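Local coordinates for protein AP endonuclease, family 2 (Brucella melitensis biovar Abortus, PDB 3NGF) that probably interconverts hydroxypyruvate and its isomer as a manganese-binding TIM-barrel enzyme of the hyi family, though it is named as an AP endonuclease, at residues Ala35-Val40 with Ser256-Phe261; Phe44-Asp49 with Asp96-Tyr101; Thr128-Phe133 with Lys173-Pro178; Asp185-Gln190 with Ala213-Arg218. One frame throughout, in Å; residues are numbered along the deposited sequence. Where two conformers were deposited one is given.

All four contacts belong to one eight-stranded TIM barrel, and none shares a helix or strand with another. Contact 1 is buried and almost wholly apolar, laying the C-terminal tail on the turn before strand 39-41. Contact 3, likewise buried and about 35 Å from it between centres, joins helices 122-140 and 165-175, packing a valine methyl among apolar side chains and an isoleucine methyl on an arginine guanidinium at its exposed rim. Contact 2, only partly buried, mixes ring packing with a water bridge and the only direct hydrogen bond across any pair of segments. Contact 4, also buried, is set apart by a manganese ligand, waters and an arginine laid over a tyrosine ring.

Contact 1: Ala35-Val40 with Ser256-Phe261; sequences AGFGGV and SGLAWF
Leu258 O accepts a hydrogen bond from Phe261 N at 3.0 Å, and the turn so closed brings the side chains of both residues onto Ala35-Phe37. In this TIM barrel the contact ties the tail that follows the last strand, 243-246, to the link between helix 25-34 and strand 39-41. The helix ends in a Schellman motif at Gly36, whose positive phi of 94° turns the chain. The carbonyls on either side of its nitrogen then meet the rim of the Phe261 ring near its plane: Ala35 O is 3.5 Å from Phe261 CE2, and Gly36 O is 3.5 Å from Phe261 CZ. Such an approach sets the oxygens against the ring's C-H edge.

Phe37 and Phe261 form an offset stack, with centroids 4.0 Å apart and planes inclined by only 6°. Phe261 CE2 sits over the centre of the Phe37 ring, whereas Phe37 CE1 falls toward the rim of Phe261. Phe261 reaches this place by extending directly away from its own nitrogen, with CG anti to N (chi1 -180°). Phe12 on strand 11-15 touches both rings, and Ala14 also packs on Phe37. Leu258 divides its two methyls: CD2 lies at the edge of the Phe37 ring, 4.2 Å from Phe37 CZ, and CD1 is 3.7 Å from Ala35 CB.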
loop_
_atom_site.group_PDB
_atom_site.type_symbol
_atom_site.label_atom_id
_atom_site.label_comp_id
_atom_site.label_asym_id
_atom_site.label_seq_id
_atom_site.Cartn_x
_atom_site.Cartn_y
_atom_site.Cartn_z
ATOM N N ALA A 35 -20.163 -3.127 6.349
ATOM C CA ALA A 35 -19.545 -2.489 7.522
ATOM C C ALA A 35 -19.394 -0.986 7.271
ATOM O O ALA A 35 -19.011 -0.261 8.156
ATOM C CB ALA A 35 -18.169 -3.146 7.854
ATOM N N GLY A 36 -19.716 -0.534 6.054
ATOM C CA GLY A 36 -19.708 0.878 5.706
ATOM C C GLY A 36 -18.437 1.406 5.078
ATOM O O GLY A 36 -18.229 2.622 5.038
ATOM N N PHE A 37 -17.569 0.516 4.589
ATOM C CA PHE A 37 -16.408 0.969 3.799
ATOM C C PHE A 37 -16.859 1.251 2.365
ATOM O O PHE A 37 -17.635 0.486 1.798
ATOM C CB PHE A 37 -15.298 -0.080 3.804
ATOM C CG PHE A 37 -14.612 -0.219 5.141
ATOM C CD1 PHE A 37 -13.551 0.615 5.503
ATOM C CD2 PHE A 37 -15.040 -1.172 6.037
ATOM C CE1 PHE A 37 -12.940 0.491 6.743
ATOM C CE2 PHE A 37 -14.427 -1.301 7.290
ATOM C CZ PHE A 37 -13.381 -0.467 7.635
ATOM N N GLY A 38 -16.367 2.348 1.799
ATOM C CA GLY A 38 -16.602 2.691 0.388
ATOM C C GLY A 38 -15.438 2.293 -0.501
ATOM O O GLY A 38 -15.555 2.314 -1.735
ATOM N N GLY A 39 -14.312 1.944 0.114
ATOM C CA GLY A 39 -13.112 1.550 -0.622
ATOM C C GLY A 39 -12.462 0.330 -0.021
ATOM O O GLY A 39 -12.629 0.049 1.181
ATOM N N VAL A 40 -11.726 -0.411 -0.858
ATOM C CA VAL A 40 -10.965 -1.558 -0.398
ATOM C C VAL A 40 -9.558 -1.564 -1.019
ATOM O O VAL A 40 -9.314 -0.950 -2.066
ATOM C CB VAL A 40 -11.657 -2.902 -0.702
ATOM C CG1 VAL A 40 -12.988 -3.016 0.057
ATOM C CG2 VAL A 40 -11.876 -3.079 -2.206
ATOM N N SER A 256 -16.339 -6.874 15.302
ATOM C CA SER A 256 -16.348 -6.533 16.719
ATOM C C SER A 256 -15.339 -5.447 17.073
ATOM O O SER A 256 -15.434 -4.822 18.142
ATOM C CB SER A 256 -16.069 -7.763 17.578
ATOM O OG SER A 256 -17.031 -8.767 17.306
ATOM N N GLY A 257 -14.357 -5.278 16.199
ATOM C CA GLY A 257 -13.316 -4.267 16.355
ATOM C C GLY A 257 -13.577 -2.915 15.721
ATOM O O GLY A 257 -12.737 -2.018 15.822
ATOM N N LEU A 258 -14.731 -2.734 15.085
ATOM C CA LEU A 258 -14.960 -1.544 14.266
ATOM C C LEU A 258 -15.582 -0.313 14.960
ATOM O O LEU A 258 -15.979 0.625 14.285
ATOM C CB LEU A 258 -15.771 -1.939 13.030
ATOM C CG LEU A 258 -15.021 -2.783 12.006
ATOM C CD1 LEU A 258 -15.944 -3.165 10.852
ATOM C CD2 LEU A 258 -13.762 -2.059 11.475
ATOM N N ALA A 259 -15.621 -0.269 16.302
ATOM C CA ALA A 259 -16.105 0.937 16.986
ATOM C C ALA A 259 -15.314 2.191 16.583
ATOM O O ALA A 259 -15.879 3.272 16.461
ATOM C CB ALA A 259 -16.094 0.764 18.553
ATOM N N TRP A 260 -14.007 2.042 16.346
ATOM C CA TRP A 260 -13.149 3.176 16.010
ATOM C C TRP A 260 -13.604 3.822 14.716
ATOM O O TRP A 260 -13.429 5.027 14.517
ATOM C CB TRP A 260 -11.672 2.736 15.873
ATOM C CG TRP A 260 -11.381 1.933 14.656
ATOM C CD1 TRP A 260 -11.353 0.583 14.555
ATOM C CD2 TRP A 260 -11.081 2.442 13.340
ATOM N NE1 TRP A 260 -11.068 0.205 13.260
ATOM C CE2 TRP A 260 -10.906 1.330 12.495
ATOM C CE3 TRP A 260 -10.972 3.727 12.803
ATOM C CZ2 TRP A 260 -10.629 1.462 11.128
ATOM C CZ3 TRP A 260 -10.677 3.866 11.462
ATOM C CH2 TRP A 260 -10.498 2.735 10.636
ATOM N N PHE A 261 -14.166 2.992 13.829
ATOM C CA PHE A 261 -14.588 3.407 12.485
ATOM C C PHE A 261 -15.995 4.026 12.474
ATOM O O PHE A 261 -16.383 4.649 11.487
ATOM C CB PHE A 261 -14.521 2.183 11.574
ATOM C CG PHE A 261 -14.925 2.431 10.141
ATOM C CD1 PHE A 261 -14.289 3.397 9.377
ATOM C CD2 PHE A 261 -15.910 1.647 9.545
ATOM C CE1 PHE A 261 -14.643 3.604 8.039
ATOM C CE2 PHE A 261 -16.279 1.846 8.192
ATOM C CZ PHE A 261 -15.656 2.830 7.446
#

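Contact 2: Phe44-Asp49 with Asp96-Tyr101; sequences FPYDFD and DIALHY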
loop_
_atom_site.group_PDB
_atom_site.type_symbol
_atom_site.label_atom_id
_atom_site.label_comp_id
_atom_site.label_asym_id
_atom_site.label_seq_id
_atom_site.Cartn_x
_atom_site.Cartn_y
_atom_site.Cartn_z
ATOM N N PHE A 44 -2.614 -8.898 -3.473
ATOM C CA PHE A 44 -2.501 -9.540 -4.789
ATOM C C PHE A 44 -3.812 -10.096 -5.313
ATOM O O PHE A 44 -4.405 -10.972 -4.689
ATOM C CB PHE A 44 -1.439 -10.659 -4.759
ATOM C CG PHE A 44 -0.144 -10.263 -4.095
ATOM C CD1 PHE A 44 0.709 -9.332 -4.676
ATOM C CD2 PHE A 44 0.235 -10.826 -2.881
ATOM C CE1 PHE A 44 1.915 -8.972 -4.071
ATOM C CE2 PHE A 44 1.426 -10.454 -2.272
ATOM C CZ PHE A 44 2.269 -9.532 -2.869
ATOM N N PRO A 45 -4.266 -9.607 -6.475
ATOM C CA PRO A 45 -5.478 -10.156 -7.095
ATOM C C PRO A 45 -5.229 -11.304 -8.081
ATOM O O PRO A 45 -6.186 -11.824 -8.671
ATOM C CB PRO A 45 -6.008 -8.964 -7.865
ATOM C CG PRO A 45 -4.776 -8.254 -8.290
ATOM C CD PRO A 45 -3.790 -8.406 -7.176
ATOM N N TYR A 46 -3.973 -11.712 -8.254
ATOM C CA TYR A 46 -3.564 -12.448 -9.450
ATOM C C TYR A 46 -4.040 -13.896 -9.489
ATOM O O TYR A 46 -4.006 -14.510 -10.565
ATOM C CB TYR A 46 -2.039 -12.340 -9.672
ATOM C CG TYR A 46 -1.614 -10.888 -9.688
ATOM C CD1 TYR A 46 -2.034 -10.043 -10.701
ATOM C CD2 TYR A 46 -0.878 -10.339 -8.657
ATOM C CE1 TYR A 46 -1.721 -8.730 -10.712
ATOM C CE2 TYR A 46 -0.549 -9.013 -8.661
ATOM C CZ TYR A 46 -0.987 -8.196 -9.676
ATOM O OH TYR A 46 -0.675 -6.849 -9.694
ATOM N N ASP A 47 -4.478 -14.442 -8.342
ATOM C CA ASP A 47 -5.051 -15.798 -8.309
ATOM C C ASP A 47 -6.553 -15.807 -8.612
ATOM O O ASP A 47 -7.176 -16.879 -8.594
ATOM C CB ASP A 47 -4.762 -16.511 -6.975
ATOM C CG ASP A 47 -4.796 -18.062 -7.094
ATOM O OD1 ASP A 47 -4.261 -18.647 -8.085
ATOM O OD2 ASP A 47 -5.352 -18.707 -6.168
ATOM N N PHE A 48 -7.112 -14.635 -8.922
ATOM C CA PHE A 48 -8.521 -14.479 -9.302
ATOM C C PHE A 48 -8.665 -13.787 -10.661
ATOM O O PHE A 48 -7.791 -13.009 -11.066
ATOM C CB PHE A 48 -9.270 -13.705 -8.197
ATOM C CG PHE A 48 -9.223 -14.369 -6.839
ATOM C CD1 PHE A 48 -8.167 -14.124 -5.952
ATOM C CD2 PHE A 48 -10.243 -15.239 -6.439
ATOM C CE1 PHE A 48 -8.129 -14.743 -4.706
ATOM C CE2 PHE A 48 -10.225 -15.857 -5.210
ATOM C CZ PHE A 48 -9.168 -15.626 -4.325
ATOM N N ASP A 49 -9.752 -14.092 -11.374
ATOM C CA ASP A 49 -10.123 -13.457 -12.653
ATOM C C ASP A 49 -10.410 -11.961 -12.397
ATOM O O ASP A 49 -11.215 -11.608 -11.534
ATOM C CB ASP A 49 -11.352 -14.168 -13.248
ATOM C CG ASP A 49 -11.897 -13.536 -14.560
ATOM O OD1 ASP A 49 -11.264 -12.647 -15.189
ATOM O OD2 ASP A 49 -12.987 -13.969 -14.990
ATOM N N ASP A 96 2.816 -5.169 -17.010
ATOM C CA ASP A 96 1.715 -5.442 -17.941
ATOM C C ASP A 96 0.556 -6.140 -17.237
ATOM O O ASP A 96 -0.610 -5.779 -17.427
ATOM C CB ASP A 96 2.188 -6.309 -19.117
ATOM C CG ASP A 96 3.121 -5.565 -20.061
ATOM O OD1 ASP A 96 2.932 -4.354 -20.254
ATOM O OD2 ASP A 96 4.049 -6.195 -20.620
ATOM N N ILE A 97 0.899 -7.137 -16.428
ATOM C CA ILE A 97 -0.056 -7.935 -15.695
ATOM C C ILE A 97 -0.784 -7.057 -14.681
ATOM O O ILE A 97 -2.013 -7.059 -14.628
ATOM C CB ILE A 97 0.641 -9.110 -14.961
ATOM C CG1 ILE A 97 1.219 -10.122 -15.966
ATOM C CG2 ILE A 97 -0.351 -9.838 -14.038
ATOM C CD1 ILE A 97 1.990 -11.267 -15.296
ATOM N N ALA A 98 -0.018 -6.277 -13.909
ATOM C CA ALA A 98 -0.614 -5.313 -12.960
ATOM C C ALA A 98 -1.549 -4.286 -13.640
ATOM O O ALA A 98 -2.630 -4.005 -13.125
ATOM C CB ALA A 98 0.492 -4.596 -12.181
ATOM N N LEU A 99 -1.134 -3.777 -14.797
ATOM C CA LEU A 99 -1.909 -2.805 -15.592
ATOM C C LEU A 99 -3.234 -3.407 -16.050
ATOM O O LEU A 99 -4.278 -2.743 -15.932
ATOM C CB LEU A 99 -1.086 -2.262 -16.784
ATOM C CG LEU A 99 -1.715 -1.203 -17.701
ATOM C CD1 LEU A 99 -2.238 0.000 -16.903
ATOM C CD2 LEU A 99 -0.731 -0.748 -18.813
ATOM N N HIS A 100 -3.207 -4.646 -16.543
ATOM C CA HIS A 100 -4.439 -5.362 -16.928
ATOM C C HIS A 100 -5.461 -5.362 -15.802
ATOM O O HIS A 100 -6.617 -4.992 -16.006
ATOM C CB HIS A 100 -4.157 -6.810 -17.375
ATOM C CG HIS A 100 -5.388 -7.651 -17.493
ATOM N ND1 HIS A 100 -6.311 -7.486 -18.510
ATOM C CD2 HIS A 100 -5.874 -8.644 -16.703
ATOM C CE1 HIS A 100 -7.303 -8.344 -18.341
ATOM N NE2 HIS A 100 -7.059 -9.066 -17.261
ATOM N N TYR A 101 -5.017 -5.730 -14.594
ATOM C CA TYR A 101 -5.899 -5.703 -13.445
ATOM C C TYR A 101 -6.295 -4.291 -13.028
ATOM O O TYR A 101 -7.458 -4.044 -12.685
ATOM C CB TYR A 101 -5.257 -6.437 -12.252
ATOM C CG TYR A 101 -5.388 -7.925 -12.308
ATOM C CD1 TYR A 101 -4.569 -8.689 -13.145
ATOM C CD2 TYR A 101 -6.311 -8.594 -11.511
ATOM C CE1 TYR A 101 -4.681 -10.055 -13.198
ATOM C CE2 TYR A 101 -6.424 -9.961 -11.550
ATOM C CZ TYR A 101 -5.613 -10.693 -12.395
ATOM O OH TYR A 101 -5.741 -12.057 -12.440
HETATM O O HOH W 1 -8.977 -11.365 -16.599
#
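A type I beta turn, Pro45 to Phe48, in the loop that leads from strand 39-41 to helix 50-59 of the TIM barrel packs against Tyr101 and its neighbours on helix 88-104. The Tyr101 hydroxyl donates to Phe48 O over 2.6 Å. It comes almost straight on to the carbonyl (C=O...donor angle 161°), and so fixes the last residue of the turn to the helix. Tyr46 meets the same ring in a T-shaped pair: its edge points at the face of Tyr101, the centroids are 5.0 Å apart and the planes stand at 77°. The nearest approach of these rings is Tyr46 CD1 to Tyr101 CE1, 3.6 Å. Pro45 adds an apolar touch, its CG 3.6 Å from Tyr101 CD2, while Pro45 CD packs over one face of Tyr46.

One helical turn earlier, Ile97 CG2 lies 3.7 Å from Tyr46 CD1. The Tyr46 hydroxyl passes alongside Ala98, with OH 3.6 Å from Ala98 CB, and is hydrogen-bonded to Asn68 O at the end of strand 63-68. Toward the exposed side, a water joins Asp49 OD1 (3.0 Å) to His100 NE2 (3.1 Å). Asp49 OD1 also accepts from Asp51 N as the N-cap of helix 50-59. Helix 88-104 follows the neighbouring parallel strand 63-68, so the contact joins two successive beta-alpha units of the TIM barrel.

Contact 3: Thr128-Phe133 with Lys173-Pro178; sequences TFIENF and KRVNRP
Apolar packing converges on Val175, whose CG2 methyl enters between side chains one helical turn apart: Phe129 CE2 and Phe133 CB are each 3.9 Å from Val175 CG2. With Val175 CG1 anti to its backbone N (chi1 167°), Val175 CG2 is the branch directed into this groove; Ile130 CG1 lies 4.3 Å from Val175 CG2. The backbones are close here, Ile130 CA lying 5.2 Å from Val175 CA. Behind the methyl, the Phe129 and Phe133 rings overlap face over face, Phe129 CZ lying above the centre of the Phe133 ring.

The second kind of contact sets a methyl against a charged plane. Ile130 CD1 lies over one face of the Arg174 guanidinium, 3.6 Å from Arg174 NH2 and 3.7 Å from Arg174 NE, the two side chains crossing at about a right angle. A bend at chi3 (61°) turns the arginine back over the isoleucine, and its NH1 forms a salt bridge with Glu126.

In the barrel this joins two outer helices, 122-140 and 165-175; Phe129 and Phe133 continue inward to Val149 on strand 146-149.

Polar bonds gather where helix 165-175 ends. Arg134, on the partner helix, donates to the carbonyls of Arg174 and Val175. Beyond the positive phi of Asn176, Arg177 NH1 donates to Asn176 O at 3.0 Å; the acceptor lies in the guanidinium plane, but the nitrogen stands 53° out of the carbonyl plane.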
loop_
_atom_site.group_PDB
_atom_site.type_symbol
_atom_site.label_atom_id
_atom_site.label_comp_id
_atom_site.label_asym_id
_atom_site.label_seq_id
_atom_site.Cartn_x
_atom_site.Cartn_y
_atom_site.Cartn_z
ATOM N N THR A 128 18.879 -0.037 -10.233
ATOM C CA THR A 128 17.862 -0.916 -10.827
ATOM C C THR A 128 16.464 -0.454 -10.420
ATOM O O THR A 128 15.541 -0.438 -11.247
ATOM C CB THR A 128 18.132 -2.384 -10.447
ATOM O OG1 THR A 128 19.356 -2.823 -11.078
ATOM C CG2 THR A 128 16.953 -3.268 -10.851
ATOM N N PHE A 129 16.325 -0.049 -9.159
ATOM C CA PHE A 129 15.083 0.572 -8.663
ATOM C C PHE A 129 14.657 1.741 -9.547
ATOM O O PHE A 129 13.505 1.806 -9.980
ATOM C CB PHE A 129 15.269 1.038 -7.209
ATOM C CG PHE A 129 14.079 1.791 -6.637
ATOM C CD1 PHE A 129 13.134 1.136 -5.870
ATOM C CD2 PHE A 129 13.932 3.152 -6.821
ATOM C CE1 PHE A 129 12.060 1.814 -5.318
ATOM C CE2 PHE A 129 12.827 3.828 -6.255
ATOM C CZ PHE A 129 11.905 3.140 -5.520
ATOM N N ILE A 130 15.593 2.648 -9.833
ATOM C CA ILE A 130 15.311 3.844 -10.643
ATOM C C ILE A 130 14.855 3.446 -12.050
ATOM O O ILE A 130 13.842 3.940 -12.565
ATOM C CB ILE A 130 16.547 4.806 -10.666
ATOM C CG1 ILE A 130 16.732 5.430 -9.280
ATOM C CG2 ILE A 130 16.386 5.897 -11.720
ATOM C CD1 ILE A 130 18.047 6.082 -9.034
ATOM N N GLU A 131 15.574 2.513 -12.674
ATOM C CA GLU A 131 15.203 2.100 -14.008
ATOM C C GLU A 131 13.825 1.483 -14.024
ATOM O O GLU A 131 13.037 1.765 -14.943
ATOM C CB GLU A 131 16.183 1.087 -14.591
ATOM C CG GLU A 131 17.570 1.666 -14.860
ATOM C CD GLU A 131 17.606 2.967 -15.666
ATOM O OE1 GLU A 131 16.734 3.238 -16.525
ATOM O OE2 GLU A 131 18.579 3.736 -15.453
ATOM N N ASN A 132 13.548 0.621 -13.046
ATOM C CA ASN A 132 12.269 -0.098 -13.011
ATOM C C ASN A 132 11.069 0.815 -12.724
ATOM O O ASN A 132 9.990 0.715 -13.356
ATOM C CB ASN A 132 12.323 -1.285 -12.027
ATOM C CG ASN A 132 13.017 -2.521 -12.628
ATOM O OD1 ASN A 132 12.961 -2.766 -13.854
ATOM N ND2 ASN A 132 13.667 -3.312 -11.768
ATOM N N PHE A 133 11.265 1.717 -11.773
ATOM C CA PHE A 133 10.246 2.716 -11.424
ATOM C C PHE A 133 10.018 3.681 -12.572
ATOM O O PHE A 133 8.895 4.061 -12.836
ATOM C CB PHE A 133 10.593 3.426 -10.097
ATOM C CG PHE A 133 9.924 2.779 -8.899
ATOM C CD1 PHE A 133 10.289 1.508 -8.457
ATOM C CD2 PHE A 133 8.877 3.410 -8.272
ATOM C CE1 PHE A 133 9.630 0.894 -7.396
ATOM C CE2 PHE A 133 8.231 2.825 -7.210
ATOM C CZ PHE A 133 8.591 1.562 -6.772
ATOM N N LYS A 173 12.726 11.277 -5.857
ATOM C CA LYS A 173 13.247 12.458 -6.548
ATOM C C LYS A 173 14.234 12.057 -7.649
ATOM O O LYS A 173 14.243 12.647 -8.731
ATOM C CB LYS A 173 13.905 13.433 -5.556
ATOM C CG LYS A 173 12.910 14.332 -4.836
ATOM C CD LYS A 173 13.571 15.247 -3.828
ATOM C CE LYS A 173 12.557 15.802 -2.822
ATOM N NZ LYS A 173 13.284 16.407 -1.652
ATOM N N ARG A 174 15.046 11.036 -7.382
ATOM C CA ARG A 174 15.976 10.539 -8.395
ATOM C C ARG A 174 15.257 9.897 -9.575
ATOM O O ARG A 174 15.716 10.041 -10.713
ATOM C CB ARG A 174 16.982 9.586 -7.791
ATOM C CG ARG A 174 17.868 10.275 -6.749
ATOM C CD ARG A 174 18.681 9.287 -5.954
ATOM N NE ARG A 174 19.598 8.486 -6.765
ATOM C CZ ARG A 174 20.249 7.413 -6.301
ATOM N NH1 ARG A 174 20.087 6.999 -5.033
ATOM N NH2 ARG A 174 21.060 6.741 -7.101
ATOM N N VAL A 175 14.121 9.247 -9.304
ATOM C CA VAL A 175 13.281 8.622 -10.362
ATOM C C VAL A 175 12.778 9.698 -11.334
ATOM O O VAL A 175 12.766 9.494 -12.570
ATOM C CB VAL A 175 12.101 7.826 -9.759
ATOM C CG1 VAL A 175 11.039 7.451 -10.820
ATOM C CG2 VAL A 175 12.625 6.583 -9.017
ATOM N N ASN A 176 12.359 10.837 -10.776
ATOM C CA ASN A 176 12.023 12.031 -11.555
ATOM C C ASN A 176 10.850 11.767 -12.504
ATOM O O ASN A 176 10.947 11.998 -13.719
ATOM C CB ASN A 176 13.252 12.548 -12.311
ATOM C CG ASN A 176 13.101 13.993 -12.770
ATOM O OD1 ASN A 176 12.634 14.839 -12.020
ATOM N ND2 ASN A 176 13.522 14.277 -14.012
ATOM N N ARG A 177 9.739 11.281 -11.926
ATOM C CA ARG A 177 8.501 11.063 -12.671
ATOM C C ARG A 177 7.336 11.515 -11.794
ATOM O O ARG A 177 7.243 11.096 -10.630
ATOM C CB ARG A 177 8.323 9.588 -13.036
ATOM C CG ARG A 177 9.393 9.051 -14.006
ATOM C CD ARG A 177 9.183 9.586 -15.411
ATOM N NE ARG A 177 10.041 8.924 -16.392
ATOM C CZ ARG A 177 11.327 9.185 -16.570
ATOM N NH1 ARG A 177 11.933 10.124 -15.865
ATOM N NH2 ARG A 177 12.016 8.516 -17.490
ATOM N N PRO A 178 6.428 12.341 -12.355
ATOM C CA PRO A 178 5.357 12.893 -11.497
ATOM C C PRO A 178 4.375 11.858 -10.946
ATOM O O PRO A 178 3.824 12.056 -9.843
ATOM C CB PRO A 178 4.654 13.883 -12.418
ATOM C CG PRO A 178 5.759 14.356 -13.336
ATOM C CD PRO A 178 6.549 13.092 -13.628
#

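Contact 4: Asp185-Gln190 with Ala213-Arg218; sequences DLYHAQ and ASVPDR. With MN (manganese (II) ion), chain C.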
loop_
_atom_site.group_PDB
_atom_site.type_symbol
_atom_site.label_atom_id
_atom_site.label_comp_id
_atom_site.label_asym_id
_atom_site.label_seq_id
_atom_site.Cartn_x
_atom_site.Cartn_y
_atom_site.Cartn_z
ATOM N N ASP A 185 2.882 4.034 5.280
ATOM C CA ASP A 185 2.250 3.153 6.269
ATOM C C ASP A 185 2.780 3.598 7.647
ATOM O O ASP A 185 4.005 3.504 7.948
ATOM C CB ASP A 185 2.573 1.699 5.908
ATOM C CG ASP A 185 1.953 0.672 6.850
ATOM O OD1 ASP A 185 1.803 0.974 8.033
ATOM O OD2 ASP A 185 1.658 -0.475 6.429
ATOM N N LEU A 186 1.877 4.149 8.454
ATOM C CA LEU A 186 2.303 4.824 9.685
ATOM C C LEU A 186 2.780 3.823 10.726
ATOM O O LEU A 186 3.544 4.154 11.658
ATOM C CB LEU A 186 1.180 5.723 10.220
ATOM C CG LEU A 186 0.899 6.948 9.362
ATOM C CD1 LEU A 186 -0.371 7.641 9.837
ATOM C CD2 LEU A 186 2.107 7.922 9.359
ATOM N N TYR A 187 2.326 2.587 10.584
ATOM C CA TYR A 187 2.841 1.493 11.413
ATOM C C TYR A 187 4.369 1.337 11.158
ATOM O O TYR A 187 5.186 1.315 12.106
ATOM C CB TYR A 187 2.047 0.200 11.097
ATOM C CG TYR A 187 2.629 -1.067 11.671
ATOM C CD1 TYR A 187 2.363 -1.455 12.974
ATOM C CD2 TYR A 187 3.431 -1.892 10.897
ATOM C CE1 TYR A 187 2.922 -2.625 13.515
ATOM C CE2 TYR A 187 3.964 -3.062 11.408
ATOM C CZ TYR A 187 3.733 -3.414 12.712
ATOM O OH TYR A 187 4.286 -4.584 13.192
ATOM N N HIS A 188 4.747 1.245 9.891
ATOM C CA HIS A 188 6.164 1.115 9.558
ATOM C C HIS A 188 6.950 2.392 9.914
ATOM O O HIS A 188 8.070 2.311 10.377
ATOM C CB HIS A 188 6.322 0.785 8.068
ATOM C CG HIS A 188 5.761 -0.548 7.665
ATOM N ND1 HIS A 188 6.039 -1.718 8.341
ATOM C CD2 HIS A 188 5.015 -0.902 6.595
ATOM C CE1 HIS A 188 5.458 -2.728 7.713
ATOM N NE2 HIS A 188 4.808 -2.252 6.665
ATOM N N ALA A 189 6.352 3.563 9.680
ATOM C CA ALA A 189 7.007 4.855 9.914
ATOM C C ALA A 189 7.266 5.033 11.406
ATOM O O ALA A 189 8.327 5.519 11.801
ATOM C CB ALA A 189 6.151 5.992 9.406
ATOM N N GLN A 190 6.310 4.619 12.234
ATOM C CA GLN A 190 6.510 4.730 13.692
ATOM C C GLN A 190 7.607 3.804 14.248
ATOM O O GLN A 190 8.321 4.176 15.198
ATOM C CB GLN A 190 5.168 4.511 14.401
ATOM C CG GLN A 190 5.197 4.504 15.926
ATOM C CD GLN A 190 5.843 5.739 16.529
ATOM O OE1 GLN A 190 6.025 6.773 15.863
ATOM N NE2 GLN A 190 6.201 5.640 17.813
ATOM N N ALA A 213 -2.267 0.932 11.410
ATOM C CA ALA A 213 -2.427 -0.231 12.257
ATOM C C ALA A 213 -1.828 0.148 13.610
ATOM O O ALA A 213 -0.914 1.001 13.681
ATOM C CB ALA A 213 -1.706 -1.493 11.668
ATOM N N SER A 214 -2.329 -0.445 14.686
ATOM C CA SER A 214 -1.757 -0.159 16.010
ATOM C C SER A 214 -0.274 -0.527 16.083
ATOM O O SER A 214 0.178 -1.475 15.428
ATOM C CB SER A 214 -2.541 -0.862 17.136
ATOM O OG SER A 214 -2.289 -2.245 17.193
ATOM N N VAL A 215 0.459 0.230 16.890
ATOM C CA VAL A 215 1.862 -0.052 17.175
ATOM C C VAL A 215 1.956 -0.352 18.686
ATOM O O VAL A 215 1.467 0.429 19.482
ATOM C CB VAL A 215 2.766 1.146 16.779
ATOM C CG1 VAL A 215 4.226 0.865 17.170
ATOM C CG2 VAL A 215 2.646 1.460 15.282
ATOM N N PRO A 216 2.605 -1.457 19.076
ATOM C CA PRO A 216 3.367 -2.353 18.219
ATOM C C PRO A 216 2.638 -3.595 17.667
ATOM O O PRO A 216 3.236 -4.349 16.879
ATOM C CB PRO A 216 4.493 -2.797 19.147
ATOM C CG PRO A 216 3.806 -2.914 20.489
ATOM C CD PRO A 216 2.848 -1.749 20.511
ATOM N N ASP A 217 1.399 -3.847 18.068
ATOM C CA ASP A 217 0.816 -5.174 17.802
ATOM C C ASP A 217 0.003 -5.346 16.508
ATOM O O ASP A 217 -0.480 -6.436 16.238
ATOM C CB ASP A 217 0.024 -5.660 18.992
ATOM C CG ASP A 217 0.917 -5.940 20.183
ATOM O OD1 ASP A 217 1.997 -6.549 19.988
ATOM O OD2 ASP A 217 0.542 -5.541 21.283
ATOM N N ARG A 218 -0.112 -4.270 15.748
ATOM C CA ARG A 218 -0.660 -4.278 14.377
ATOM C C ARG A 218 -2.128 -4.690 14.341
ATOM O O ARG A 218 -2.555 -5.447 13.480
ATOM C CB ARG A 218 0.222 -5.118 13.449
ATOM C CG ARG A 218 0.210 -4.644 11.998
ATOM C CD ARG A 218 1.199 -5.404 11.131
ATOM N NE ARG A 218 1.290 -4.782 9.808
ATOM C CZ ARG A 218 2.163 -5.134 8.860
ATOM N NH1 ARG A 218 3.006 -6.144 9.043
ATOM N NH2 ARG A 218 2.163 -4.488 7.709
HETATM MN MN MN C . 1.651 -1.505 4.466
HETATM O O HOH W 2 0.375 -2.181 8.475
HETATM O O HOH W 3 5.659 -4.346 15.649
HETATM O O HOH W 4 2.876 -3.332 5.021
HETATM O O HOH W 5 1.494 -2.596 2.259
#
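Asp185 OD2 binds the manganese ion at 2.2 Å; a water accepting from Arg218 NH2 at 3.0 Å also lies 3.0 Å from Asp185 OD2, a probable bridge. Glu150, Gln211, Glu247 and two waters complete the metal shell; His188 NE2 is hydrogen-bonded to one of those waters at 2.8 Å, and His188 ND1 to Asn153, which steadies the ring.

Arg218 is laid over Tyr187. Its CG makes a CH-pi contact 3.8 Å from the Tyr187 ring centroid, and the extended chain carries NE to 3.6 Å from Tyr187 CE2, with guanidinium and ring planes only 11° apart. The Tyr187 hydroxyl is hydrogen-bonded to Asn156 and, through another water, to Pro216 O; Val215 CG2 packs 3.7 Å from Tyr187 CD1.

Further back, Asp185 OD1 caps helix 186-192 with weak bonds from Tyr187 N and His188 N, so one carboxylate serves both metal and helix. With Arg218 NH2 4.2 Å from Asp185 OD2, the arginine probably adds positive potential beside the metal centre.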